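Local coordinates for protein glucose-6-phosphate dehydrogenase (Trypanosoma cruzi, PDB 5AQ1) that oxidises glucose 6-phosphate to 6-phosphogluconolactone with NADP+ as the electron acceptor, the first step of the pentose phosphate pathway, at residues Leu33-Leu38 / Gly60-Asp65. Sequence-based numbering, arbitrary orientation.
Sequences LTIVVL and GMLPRD
A proline ring takes the tip of L33: one of the leucine methyls, CD2, comes to 3.7 Å from CD of P63, with CG of the same ring next, at 4.1 Å from L33 CD2. The leucine and the pyrrolidine run at about a right angle to each other, and the touch is made through a single methyl branch. L33, the first residue of the strand, sends this CD2 branch to the ring with its CG anti to the backbone N (chi1 179°). A second pair lies beside it, where CD1 at the extended end of I35 is 4.1 Å from CD2 of L62. L62 reaches it because its CG is turned anti to its own carbonyl carbon (chi1 -66°). All four side chains are buried, and the two segments are joined by apolar packing alone, with just 143 Å² buried between them.

The contact belongs to the first beta-alpha-beta unit of the Rossmann-type NAD-binding domain. Strand 33-38 leads into helix 43-58, which ends in a Schellman motif with G60, at positive phi, as its C-prime residue; the loop then carries L62 and P63 past the N-terminal end of strand 33-38 on its way to strand 67-72. That strand pairs in parallel with 33-38, and backbone hydrogen bonds link N67 with both L33 and I35. Helix 43-58 adds L53 against I35 and L56 against L62, while L450 of helix 441-451 packs on both L33 and L62. In the same loop, M61 packs against L417 of a second subunit.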
# COMPACT_ATOMS: atom_id res chain seq x y z
N LEU B 33 38.98 -15.43 -31.94
CA LEU B 33 38.84 -14.41 -30.90
C LEU B 33 40.21 -13.85 -30.54
O LEU B 33 41.10 -14.60 -30.13
CB LEU B 33 38.18 -15.00 -29.65
CG LEU B 33 38.00 -14.05 -28.46
CD1 LEU B 33 37.23 -12.79 -28.85
CD2 LEU B 33 37.29 -14.75 -27.32
N THR B 34 40.36 -12.54 -30.68
CA THR B 34 41.59 -11.86 -30.31
C THR B 34 41.27 -10.78 -29.27
O THR B 34 40.46 -9.89 -29.53
CB THR B 34 42.29 -11.23 -31.53
OG1 THR B 34 42.43 -12.21 -32.57
CG2 THR B 34 43.66 -10.70 -31.16
N ILE B 35 41.91 -10.88 -28.11
CA ILE B 35 41.77 -9.90 -27.03
C ILE B 35 43.06 -9.09 -26.93
O ILE B 35 44.09 -9.62 -26.51
CB ILE B 35 41.46 -10.58 -25.69
CG1 ILE B 35 40.16 -11.38 -25.80
CG2 ILE B 35 41.37 -9.55 -24.56
CD1 ILE B 35 39.86 -12.25 -24.59
N VAL B 36 43.00 -7.82 -27.30
CA VAL B 36 44.18 -6.95 -27.29
C VAL B 36 44.17 -6.06 -26.04
O VAL B 36 43.29 -5.21 -25.88
CB VAL B 36 44.25 -6.06 -28.55
CG1 VAL B 36 45.56 -5.30 -28.59
CG2 VAL B 36 44.08 -6.90 -29.80
N VAL B 37 45.15 -6.27 -25.17
CA VAL B 37 45.31 -5.46 -23.97
C VAL B 37 46.31 -4.35 -24.25
O VAL B 37 47.53 -4.57 -24.22
CB VAL B 37 45.81 -6.32 -22.78
CG1 VAL B 37 45.87 -5.48 -21.51
CG2 VAL B 37 44.91 -7.53 -22.58
N LEU B 38 45.80 -3.15 -24.52
CA LEU B 38 46.66 -1.99 -24.74
C LEU B 38 47.06 -1.38 -23.39
O LEU B 38 46.22 -1.16 -22.52
CB LEU B 38 45.95 -0.94 -25.60
CG LEU B 38 45.76 -1.33 -27.07
CD1 LEU B 38 44.45 -2.07 -27.32
CD2 LEU B 38 45.85 -0.10 -27.96
N GLY B 60 36.78 -22.49 -18.48
CA GLY B 60 36.27 -22.82 -19.81
C GLY B 60 35.40 -21.73 -20.41
O GLY B 60 34.52 -22.01 -21.22
N MET B 61 35.65 -20.49 -20.01
CA MET B 61 34.84 -19.36 -20.44
C MET B 61 35.45 -18.66 -21.66
O MET B 61 34.76 -17.92 -22.35
CB MET B 61 34.68 -18.36 -19.30
CG MET B 61 33.25 -17.91 -19.09
SD MET B 61 32.40 -18.89 -17.84
CE MET B 61 32.85 -17.97 -16.38
N LEU B 62 36.75 -18.87 -21.88
CA LEU B 62 37.41 -18.44 -23.11
C LEU B 62 37.65 -19.66 -23.99
O LEU B 62 37.82 -20.77 -23.46
CB LEU B 62 38.76 -17.80 -22.81
CG LEU B 62 38.76 -16.48 -22.04
CD1 LEU B 62 40.19 -16.03 -21.81
CD2 LEU B 62 37.97 -15.42 -22.79
N PRO B 63 37.68 -19.48 -25.32
CA PRO B 63 38.08 -20.59 -26.18
C PRO B 63 39.52 -21.02 -25.89
O PRO B 63 40.36 -20.18 -25.58
CB PRO B 63 37.95 -20.02 -27.60
CG PRO B 63 37.11 -18.81 -27.47
CD PRO B 63 37.35 -18.27 -26.10
N ARG B 64 39.79 -22.32 -25.98
CA ARG B 64 41.14 -22.84 -25.77
C ARG B 64 42.16 -22.23 -26.74
O ARG B 64 43.31 -22.02 -26.36
CB ARG B 64 41.14 -24.37 -25.84
CG ARG B 64 40.60 -25.03 -24.56
CD ARG B 64 39.50 -26.04 -24.84
NE ARG B 64 39.24 -26.88 -23.68
CZ ARG B 64 38.33 -27.85 -23.65
NH1 ARG B 64 37.58 -28.11 -24.73
NH2 ARG B 64 38.16 -28.57 -22.55
N ASP B 65 41.71 -21.90 -27.95
CA ASP B 65 42.58 -21.28 -28.96
C ASP B 65 42.43 -19.75 -29.07
O ASP B 65 42.67 -19.17 -30.13
CB ASP B 65 42.36 -21.95 -30.34
CG ASP B 65 40.93 -21.82 -30.85
OD1 ASP B 65 40.05 -21.31 -30.13
OD2 ASP B 65 40.69 -22.25 -32.00